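Local coordinates for tail fiber protein (Acinetobacter phage AM24, PDB 5W5P) that probably recognises and depolymerises the capsular polysaccharide of its Acinetobacter host as a trimeric phage tailspike, at residues 39-45 / 58-64; 70-76 / 96-101; 487-491 / 610-614. All blocks are in the same frame, centred on the assembly; numbering follows the deposited sequence.

Contact 1 (39-45 / 58-64); sequences LKTFDDL and YVGQRSN
Phe42 lays its ring against Arg62 in a CH-pi contact: CG of Arg62 sits 3.8 Å from the centroid of the Phe42 ring, over one face and displaced toward the rim. The guanidinium is strongly inclined to the ring, and its NH1 comes to 3.5 Å from CE2 of Phe42 because the chain bends at chi3 (56°) instead of running straight on. That head group is claimed by Asp86, in a salt bridge, and by the carbonyl of Trp110, which fix it beside the ring. Near the plane of the same ring, at its edge, stands CG1 of Val59, while CG2, the other branch, packs against CD2 of Leu45 (3.8 Å).

Polar bonds start the helix. Thr41 is its N-cap and forms a capping box with Asp44: Asp44 OD2 accepts from the backbone N of Lys40 and of Thr41, and the return bond from Asp44 N to Thr41 OG1 is weak. Phe42 N donates to Arg62 O at 2.8 Å in a fairly straight bond (164°). Before it, Gln61 N donates to Lys40 O (2.7 Å), nearly in line with the C=O, and Gly60 N to Leu39 O (3.0 Å). Lys40 leaves its backbone with CG anti to N (chi1 168°), runs alongside Gln61, and bends at its end to donate from NZ to Asn64 OD1 (2.8 Å); the Asn64 side chain lies about 4 Å from a zinc ion. Gln61 NE2 donates to Ser63 O, two residues on, bracing the loop. Three backbone bonds and Lys40-Asn64 thus hold residues 39-41 and the first turn to 58-64, with Phe42 and Leu45 packed on Val59. Asp44 OD2 takes two N-H groups around the helix start and Arg62 O a third, which may stabilise the carboxylate there.

Contact 2 (70-76 / 96-101); sequences GGLFYAD and TRWKRK
Tyr74 and Lys99 form the hydrogen-bonded pair of an antiparallel ladder, strands 71-75 and 97-100 being the two central strands of a four-stranded sheet. Backbone bonds run both ways here, Tyr74 N to Lys99 O at 3.0 Å and Lys99 N to Tyr74 O at 3.1 Å. The ladder continues through Lys101 N to Leu72 O and Asp76 N to Arg97 O, with the non-hydrogen-bonded pairs Phe73-Arg100 and Ala75-Trp98 in between.

The face bearing Phe73, Ala75, Trp98 and Arg100, which looks onto helix 42-46, is packed by rings, methyls and the arginine chain. CB of Ala75 lies over the six-membered ring of Trp98, 3.9 Å from its centroid, a CH-pi contact; CG2 of Thr96 also lies over that face, near the rim. CE2 of Phe73 meets CB of Arg100 at 3.5 Å, and CZ of Phe73 lies over one face of the guanidinium.

Charged groups pair at the margins of the ladder. On the sheet face that carries Tyr74 and Lys99, CB of Lys99 touches CE1 of Tyr74, and the extended chain carries NZ into a salt bridge with Asp76 OD2 (2.6 Å), shared with Asp79. Lys101 reaches Gly60 O of the third subunit. Arg100, bent at chi3 (-59°), sends NH1 to Gly70 O, 2.9 Å away in the guanidinium plane but well above the carbonyl plane of Gly70.

Contact 3 (487-491 / 610-614); sequences QSSRA and LNSGA
Asn611 drives its amide into the turn of 487-491, and ND2 donates to Ala491 O at 2.6 Å, a direct hydrogen bond across the contact. The bond is fairly straight (154°), with the donor tilted slightly from the carbonyl plane of Ala491. A first torsion of 56° places CG between the backbone N and the carbonyl carbon, which aims the amide at the other loop while OD1 turns back to accept from Gly613 N at 2.8 Å, an Asx turn. Both ends of the amide are thus occupied, which fixes its rotation. Ser488 O lies close by, 3.1 Å from Asn611 ND2, but at a poor angle for a bond. Gly613 completes the tight part: its CA comes within 3.6 Å of Ser488 CB and makes a CA-H...O contact with Ser488 O, an approach that leaves no room for a side chain on that side of Gly613.

Around the tight part the fit is looser and water does the joining. At Ala614, one molecule lies between the hydroxyls of Ser488 and Ser489 and accepts from Ala614 N at 2.9 Å. By Ser612 and the Asn611 amide, a second water lies 2.7 Å from Ser488 O and accepts from Ser612 N.

Across the trimer, Asn611 O accepts from Arg457 of the third subunit, whose Phe499 packs on Ala491 and Asn611, while Ser612 OG bonds to Lys503 of that subunit. Within the chain, 487-491 joins helix 479-483 to strand 492-503. The loop 610-614 follows strand 598-608; these two strands are antiparallel neighbours, so the contact ties together the loops at one end of the pair.

How the contacts relate
Contacts 1 and 2 are parts of one N-terminal unit, their centres 12 Å apart. Strand 56-59, whose end lies in contact 1, pairs with strand 71-75 of contact 2, where Val59 N lies 2.9 Å from Gly71 O, a probable hydrogen bond; Leu45 packs on Trp98 on the face of the sheet that helix 42-46 covers. Contact 3 comes last along the chain, in the C-terminal antiparallel sheet region, with its centre 88 Å from that of contact 1 and 87 Å from that of contact 2, on the opposite side of the chain's centre. Between them runs the long series of parallel strands. Contacts 2 and 3 both touch the third subunit, so the trimer is joined near both ends.

Contact 1 (39-45 / 58-64)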
loop_
_atom_site.group_PDB
_atom_site.type_symbol
_atom_site.label_atom_id
_atom_site.label_comp_id
_atom_site.label_asym_id
_atom_site.label_seq_id
_atom_site.Cartn_x
_atom_site.Cartn_y
_atom_site.Cartn_z
ATOM N N LEU A 39 15.404 48.762 24.816
ATOM C CA LEU A 39 16.110 48.295 23.624
ATOM C C LEU A 39 15.084 47.821 22.601
ATOM O O LEU A 39 14.674 46.657 22.582
ATOM C CB LEU A 39 17.095 47.190 23.984
ATOM C CG LEU A 39 18.131 47.557 25.041
ATOM C CD1 LEU A 39 18.997 46.360 25.373
ATOM C CD2 LEU A 39 18.986 48.716 24.556
ATOM N N LYS A 40 14.668 48.736 21.731
ATOM C CA LYS A 40 13.621 48.433 20.765
ATOM C C LYS A 40 14.169 47.781 19.499
ATOM O O LYS A 40 13.595 46.803 19.009
ATOM C CB LYS A 40 12.847 49.708 20.414
ATOM C CG LYS A 40 11.936 49.556 19.213
ATOM C CD LYS A 40 11.220 50.844 18.884
ATOM C CE LYS A 40 9.974 50.579 18.045
ATOM N NZ LYS A 40 9.849 51.575 16.936
ATOM N N THR A 41 15.279 48.293 18.971
ATOM C CA THR A 41 15.829 47.856 17.694
ATOM C C THR A 41 17.232 47.285 17.878
ATOM O O THR A 41 17.829 47.361 18.954
ATOM C CB THR A 41 15.869 49.015 16.690
ATOM O OG1 THR A 41 16.844 49.978 17.113
ATOM C CG2 THR A 41 14.506 49.690 16.595
ATOM N N PHE A 42 17.756 46.698 16.796
ATOM C CA PHE A 42 19.119 46.174 16.808
ATOM C C PHE A 42 20.135 47.279 17.052
ATOM O O PHE A 42 21.161 47.047 17.700
ATOM C CB PHE A 42 19.430 45.471 15.482
ATOM C CG PHE A 42 19.029 44.018 15.436
ATOM C CD1 PHE A 42 18.049 43.517 16.279
ATOM C CD2 PHE A 42 19.631 43.156 14.530
ATOM C CE1 PHE A 42 17.681 42.181 16.220
ATOM C CE2 PHE A 42 19.270 41.819 14.467
ATOM C CZ PHE A 42 18.295 41.331 15.314
ATOM N N ASP A 43 19.877 48.481 16.531
ATOM C CA ASP A 43 20.794 49.594 16.754
ATOM C C ASP A 43 20.859 49.983 18.226
ATOM O O ASP A 43 21.924 50.379 18.715
ATOM C CB ASP A 43 20.382 50.794 15.899
ATOM C CG ASP A 43 21.446 51.877 15.862
ATOM O OD1 ASP A 43 22.564 51.597 15.379
ATOM O OD2 ASP A 43 21.167 53.012 16.315
ATOM N N ASP A 44 19.739 49.877 18.947
ATOM C CA ASP A 44 19.756 50.170 20.375
ATOM C C ASP A 44 20.632 49.188 21.139
ATOM O O ASP A 44 21.286 49.576 22.112
ATOM C CB ASP A 44 18.336 50.149 20.935
ATOM C CG ASP A 44 17.469 51.243 20.357
ATOM O OD1 ASP A 44 18.024 52.267 19.904
ATOM O OD2 ASP A 44 16.231 51.077 20.355
ATOM N N LEU A 45 20.661 47.920 20.725
ATOM C CA LEU A 45 21.523 46.955 21.400
ATOM C C LEU A 45 22.992 47.239 21.117
ATOM O O LEU A 45 23.813 47.253 22.041
ATOM C CB LEU A 45 21.159 45.534 20.981
ATOM C CG LEU A 45 22.008 44.425 21.607
ATOM C CD1 LEU A 45 21.703 44.266 23.091
ATOM C CD2 LEU A 45 21.791 43.114 20.875
ATOM N N TYR A 58 16.370 41.998 26.325
ATOM C CA TYR A 58 15.425 41.722 25.255
ATOM C C TYR A 58 15.459 42.853 24.237
ATOM O O TYR A 58 15.315 44.025 24.600
ATOM C CB TYR A 58 14.009 41.547 25.807
ATOM C CG TYR A 58 12.971 41.403 24.724
ATOM C CD1 TYR A 58 12.185 42.480 24.348
ATOM C CD2 TYR A 58 12.790 40.193 24.062
ATOM C CE1 TYR A 58 11.247 42.363 23.354
ATOM C CE2 TYR A 58 11.846 40.067 23.059
ATOM C CZ TYR A 58 11.078 41.157 22.712
ATOM O OH TYR A 58 10.132 41.055 21.719
ATOM N N VAL A 59 15.658 42.502 22.968
ATOM C CA VAL A 59 15.568 43.452 21.863
ATOM C C VAL A 59 14.218 43.261 21.188
ATOM O O VAL A 59 13.849 42.136 20.827
ATOM C CB VAL A 59 16.722 43.265 20.864
ATOM C CG1 VAL A 59 16.694 44.365 19.815
ATOM C CG2 VAL A 59 18.058 43.252 21.590
ATOM N N GLY A 60 13.486 44.361 21.007
ATOM C CA GLY A 60 12.102 44.255 20.571
ATOM C C GLY A 60 11.952 43.821 19.123
ATOM O O GLY A 60 11.080 43.015 18.798
ATOM N N GLN A 61 12.782 44.362 18.238
ATOM C CA GLN A 61 12.676 44.116 16.803
ATOM C C GLN A 61 14.000 44.511 16.152
ATOM O O GLN A 61 14.957 44.894 16.835
ATOM C CB GLN A 61 11.483 44.870 16.199
ATOM C CG GLN A 61 11.496 46.373 16.442
ATOM C CD GLN A 61 10.119 47.001 16.328
ATOM O OE1 GLN A 61 9.150 46.517 16.916
ATOM N NE2 GLN A 61 10.023 48.080 15.559
ATOM N N ARG A 62 14.061 44.410 14.822
ATOM C CA ARG A 62 15.311 44.667 14.114
ATOM C C ARG A 62 15.532 46.156 13.902
ATOM O O ARG A 62 16.602 46.682 14.221
ATOM C CB ARG A 62 15.325 43.930 12.773
ATOM C CG ARG A 62 15.824 42.499 12.845
ATOM C CD ARG A 62 15.905 41.861 11.460
ATOM N NE ARG A 62 16.735 42.642 10.543
ATOM C CZ ARG A 62 18.034 42.436 10.348
ATOM N NH1 ARG A 62 18.658 41.465 11.004
ATOM N NH2 ARG A 62 18.707 43.196 9.496
ATOM N N SER A 63 14.530 46.841 13.356
ATOM C CA SER A 63 14.547 48.285 13.193
ATOM C C SER A 63 13.149 48.826 13.470
ATOM O O SER A 63 12.207 48.076 13.741
ATOM C CB SER A 63 15.006 48.685 11.791
ATOM O OG SER A 63 14.057 48.285 10.814
ATOM N N ASN A 64 13.019 50.151 13.397
ATOM C CA ASN A 64 11.716 50.782 13.600
ATOM C C ASN A 64 10.720 50.421 12.504
ATOM O O ASN A 64 9.504 50.541 12.720
ATOM C CB ASN A 64 11.835 52.304 13.682
ATOM C CG ASN A 64 12.662 52.774 14.863
ATOM O OD1 ASN A 64 12.365 52.446 16.020
ATOM N ND2 ASN A 64 13.689 53.554 14.588
HETATM O O HOH W 1 14.852 46.348 26.079
#

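Contact 2 (70-76 / 96-101)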
loop_
_atom_site.group_PDB
_atom_site.type_symbol
_atom_site.label_atom_id
_atom_site.label_comp_id
_atom_site.label_asym_id
_atom_site.label_seq_id
_atom_site.Cartn_x
_atom_site.Cartn_y
_atom_site.Cartn_z
ATOM N N GLY A 70 13.097 40.151 16.849
ATOM C CA GLY A 70 13.391 40.355 18.251
ATOM C C GLY A 70 13.715 39.061 18.977
ATOM O O GLY A 70 13.573 37.955 18.457
ATOM N N GLY A 71 14.163 39.213 20.215
ATOM C CA GLY A 71 14.478 38.070 21.046
ATOM C C GLY A 71 15.419 38.464 22.168
ATOM O O GLY A 71 15.728 39.638 22.365
ATOM N N LEU A 72 15.869 37.444 22.894
ATOM C CA LEU A 72 16.785 37.627 24.010
ATOM C C LEU A 72 18.228 37.521 23.532
ATOM O O LEU A 72 18.558 36.673 22.699
ATOM C CB LEU A 72 16.526 36.584 25.100
ATOM C CG LEU A 72 15.170 36.599 25.808
ATOM C CD1 LEU A 72 14.891 35.239 26.426
ATOM C CD2 LEU A 72 15.116 37.695 26.871
ATOM N N PHE A 73 19.083 38.387 24.072
ATOM C CA PHE A 73 20.506 38.402 23.764
ATOM C C PHE A 73 21.288 38.484 25.069
ATOM O O PHE A 73 20.941 39.274 25.953
ATOM C CB PHE A 73 20.867 39.584 22.853
ATOM C CG PHE A 73 20.342 39.452 21.449
ATOM C CD1 PHE A 73 19.055 39.861 21.131
ATOM C CD2 PHE A 73 21.136 38.912 20.447
ATOM C CE1 PHE A 73 18.571 39.735 19.841
ATOM C CE2 PHE A 73 20.655 38.784 19.155
ATOM C CZ PHE A 73 19.372 39.197 18.853
ATOM N N TYR A 74 22.332 37.670 25.195
ATOM C CA TYR A 74 23.189 37.693 26.370
ATOM C C TYR A 74 24.587 38.153 25.985
ATOM O O TYR A 74 25.086 37.826 24.905
ATOM C CB TYR A 74 23.244 36.323 27.062
ATOM C CG TYR A 74 24.131 35.296 26.398
ATOM C CD1 TYR A 74 23.668 34.546 25.318
ATOM C CD2 TYR A 74 25.419 35.056 26.862
ATOM C CE1 TYR A 74 24.465 33.593 24.707
ATOM C CE2 TYR A 74 26.227 34.110 26.261
ATOM C CZ TYR A 74 25.745 33.378 25.182
ATOM O OH TYR A 74 26.546 32.431 24.579
ATOM N N ALA A 75 25.205 38.928 26.872
ATOM C CA ALA A 75 26.542 39.469 26.635
ATOM C C ALA A 75 27.563 38.385 26.955
ATOM O O ALA A 75 27.833 38.091 28.120
ATOM C CB ALA A 75 26.776 40.721 27.473
ATOM N N ASP A 76 28.126 37.781 25.911
ATOM C CA ASP A 76 29.145 36.743 26.061
ATOM C C ASP A 76 30.480 37.423 26.334
ATOM O O ASP A 76 31.208 37.810 25.415
ATOM C CB ASP A 76 29.200 35.866 24.816
ATOM C CG ASP A 76 30.002 34.601 25.029
ATOM O OD1 ASP A 76 30.520 34.403 26.148
ATOM O OD2 ASP A 76 30.119 33.806 24.076
ATOM N N THR A 96 31.166 44.433 22.811
ATOM C CA THR A 96 30.438 43.332 23.423
ATOM C C THR A 96 29.801 42.454 22.355
ATOM O O THR A 96 29.089 42.948 21.472
ATOM C CB THR A 96 29.361 43.864 24.368
ATOM O OG1 THR A 96 29.977 44.524 25.482
ATOM C CG2 THR A 96 28.494 42.727 24.876
ATOM N N ARG A 97 30.058 41.149 22.436
ATOM C CA ARG A 97 29.425 40.178 21.549
ATOM C C ARG A 97 28.112 39.740 22.182
ATOM O O ARG A 97 28.099 38.970 23.145
ATOM C CB ARG A 97 30.344 38.992 21.289
ATOM C CG ARG A 97 31.134 39.122 20.005
ATOM C CD ARG A 97 32.392 39.952 20.234
ATOM N NE ARG A 97 33.098 40.238 18.989
ATOM C CZ ARG A 97 33.933 41.256 18.823
ATOM N NH1 ARG A 97 34.166 42.096 19.822
ATOM N NH2 ARG A 97 34.535 41.432 17.656
ATOM N N TRP A 98 27.006 40.246 21.639
ATOM C CA TRP A 98 25.670 39.816 22.027
ATOM C C TRP A 98 25.264 38.610 21.186
ATOM O O TRP A 98 25.356 38.640 19.955
ATOM C CB TRP A 98 24.663 40.956 21.844
ATOM C CG TRP A 98 24.902 42.146 22.748
ATOM C CD1 TRP A 98 25.583 43.289 22.441
ATOM C CD2 TRP A 98 24.453 42.301 24.102
ATOM N NE1 TRP A 98 25.591 44.139 23.518
ATOM C CE2 TRP A 98 24.901 43.557 24.549
ATOM C CE3 TRP A 98 23.714 41.500 24.976
ATOM C CZ2 TRP A 98 24.635 44.031 25.832
ATOM C CZ3 TRP A 98 23.453 41.974 26.251
ATOM C CH2 TRP A 98 23.911 43.223 26.665
ATOM N N LYS A 99 24.817 37.548 21.849
ATOM C CA LYS A 99 24.410 36.322 21.175
ATOM C C LYS A 99 22.964 35.999 21.517
ATOM O O LYS A 99 22.571 36.026 22.687
ATOM C CB LYS A 99 25.325 35.148 21.545
ATOM C CG LYS A 99 26.782 35.499 21.400
ATOM C CD LYS A 99 27.727 34.348 21.667
ATOM C CE LYS A 99 29.032 34.578 20.911
ATOM N NZ LYS A 99 30.134 33.782 21.511
ATOM N N ARG A 100 22.182 35.697 20.491
ATOM C CA ARG A 100 20.774 35.377 20.673
ATOM C C ARG A 100 20.625 34.058 21.416
ATOM O O ARG A 100 21.349 33.092 21.156
ATOM C CB ARG A 100 20.070 35.304 19.314
ATOM C CG ARG A 100 18.600 34.940 19.370
ATOM C CD ARG A 100 18.045 34.686 17.968
ATOM N NE ARG A 100 18.179 35.850 17.094
ATOM C CZ ARG A 100 17.277 36.821 17.006
ATOM N NH1 ARG A 100 16.177 36.770 17.741
ATOM N NH2 ARG A 100 17.471 37.839 16.181
ATOM N N LYS A 101 19.689 34.029 22.359
ATOM C CA LYS A 101 19.333 32.807 23.070
ATOM C C LYS A 101 18.301 32.066 22.230
ATOM O O LYS A 101 17.181 32.551 22.048
ATOM C CB LYS A 101 18.783 33.123 24.457
ATOM C CG LYS A 101 19.707 33.960 25.339
ATOM C CD LYS A 101 20.366 33.107 26.411
ATOM C CE LYS A 101 20.524 33.878 27.712
ATOM N NZ LYS A 101 21.058 33.005 28.791
HETATM O O HOH W 2 15.104 34.869 21.961
#

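Contact 3 (487-491 / 610-614)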
loop_
_atom_site.group_PDB
_atom_site.type_symbol
_atom_site.label_atom_id
_atom_site.label_comp_id
_atom_site.label_asym_id
_atom_site.label_seq_id
_atom_site.Cartn_x
_atom_site.Cartn_y
_atom_site.Cartn_z
ATOM N N GLN A 487 -31.528 -26.242 -6.355
ATOM C CA GLN A 487 -31.395 -27.223 -7.428
ATOM C C GLN A 487 -30.545 -26.682 -8.570
ATOM O O GLN A 487 -29.726 -27.412 -9.140
ATOM C CB GLN A 487 -32.775 -27.641 -7.940
ATOM C CG GLN A 487 -33.481 -28.670 -7.067
ATOM C CD GLN A 487 -34.878 -28.992 -7.562
ATOM O OE1 GLN A 487 -35.451 -28.249 -8.362
ATOM N NE2 GLN A 487 -35.440 -30.094 -7.078
ATOM N N SER A 488 -30.711 -25.402 -8.909
ATOM C CA SER A 488 -30.015 -24.832 -10.057
ATOM C C SER A 488 -28.509 -24.713 -9.850
ATOM O O SER A 488 -27.783 -24.527 -10.831
ATOM C CB SER A 488 -30.603 -23.462 -10.394
ATOM O OG SER A 488 -30.659 -22.635 -9.246
ATOM N N SER A 489 -28.020 -24.825 -8.616
ATOM C CA SER A 489 -26.592 -24.726 -8.349
ATOM C C SER A 489 -25.848 -26.047 -8.496
ATOM O O SER A 489 -24.614 -26.042 -8.483
ATOM C CB SER A 489 -26.344 -24.188 -6.934
ATOM O OG SER A 489 -27.290 -23.200 -6.587
ATOM N N ARG A 490 -26.558 -27.168 -8.637
ATOM C CA ARG A 490 -25.910 -28.469 -8.496
ATOM C C ARG A 490 -25.210 -28.913 -9.775
ATOM O O ARG A 490 -24.045 -29.321 -9.738
ATOM C CB ARG A 490 -26.936 -29.511 -8.056
ATOM C CG ARG A 490 -27.681 -29.129 -6.790
ATOM C CD ARG A 490 -28.158 -30.348 -6.029
ATOM N NE ARG A 490 -28.846 -29.975 -4.797
ATOM C CZ ARG A 490 -30.158 -30.098 -4.607
ATOM N NH1 ARG A 490 -30.928 -30.589 -5.570
ATOM N NH2 ARG A 490 -30.699 -29.730 -3.454
ATOM N N ALA A 491 -25.903 -28.843 -10.911
ATOM C CA ALA A 491 -25.400 -29.432 -12.146
ATOM C C ALA A 491 -24.095 -28.776 -12.588
ATOM O O ALA A 491 -23.846 -27.593 -12.337
ATOM C CB ALA A 491 -26.443 -29.312 -13.258
ATOM N N LEU A 610 -20.628 -23.456 -15.229
ATOM C CA LEU A 610 -21.762 -22.748 -15.814
ATOM C C LEU A 610 -22.957 -23.677 -15.950
ATOM O O LEU A 610 -22.868 -24.723 -16.598
ATOM C CB LEU A 610 -21.381 -22.174 -17.177
ATOM C CG LEU A 610 -22.409 -21.231 -17.808
ATOM C CD1 LEU A 610 -22.701 -20.064 -16.887
ATOM C CD2 LEU A 610 -21.923 -20.734 -19.159
ATOM N N ASN A 611 -24.065 -23.304 -15.319
ATOM C CA ASN A 611 -25.316 -24.051 -15.430
ATOM C C ASN A 611 -26.454 -23.034 -15.457
ATOM O O ASN A 611 -26.254 -21.855 -15.764
ATOM C CB ASN A 611 -25.446 -25.087 -14.300
ATOM C CG ASN A 611 -25.338 -24.472 -12.911
ATOM O OD1 ASN A 611 -25.568 -23.277 -12.725
ATOM N ND2 ASN A 611 -24.994 -25.297 -11.928
ATOM N N SER A 612 -27.668 -23.490 -15.137
ATOM C CA SER A 612 -28.834 -22.615 -15.123
ATOM C C SER A 612 -28.900 -21.729 -13.889
ATOM O O SER A 612 -29.718 -20.802 -13.855
ATOM C CB SER A 612 -30.117 -23.444 -15.219
ATOM O OG SER A 612 -30.328 -23.900 -16.542
ATOM N N GLY A 613 -28.074 -21.993 -12.878
ATOM C CA GLY A 613 -28.050 -21.213 -11.665
ATOM C C GLY A 613 -26.840 -20.302 -11.586
ATOM O O GLY A 613 -26.141 -20.051 -12.570
ATOM N N ALA A 614 -26.596 -19.806 -10.375
ATOM C CA ALA A 614 -25.503 -18.880 -10.126
ATOM C C ALA A 614 -24.236 -19.581 -9.660
ATOM O O ALA A 614 -23.391 -18.951 -9.019
ATOM C CB ALA A 614 -25.930 -17.822 -9.104
HETATM O O HOH W 3 -28.285 -21.009 -8.412
HETATM O O HOH W 4 -28.453 -25.563 -13.214
#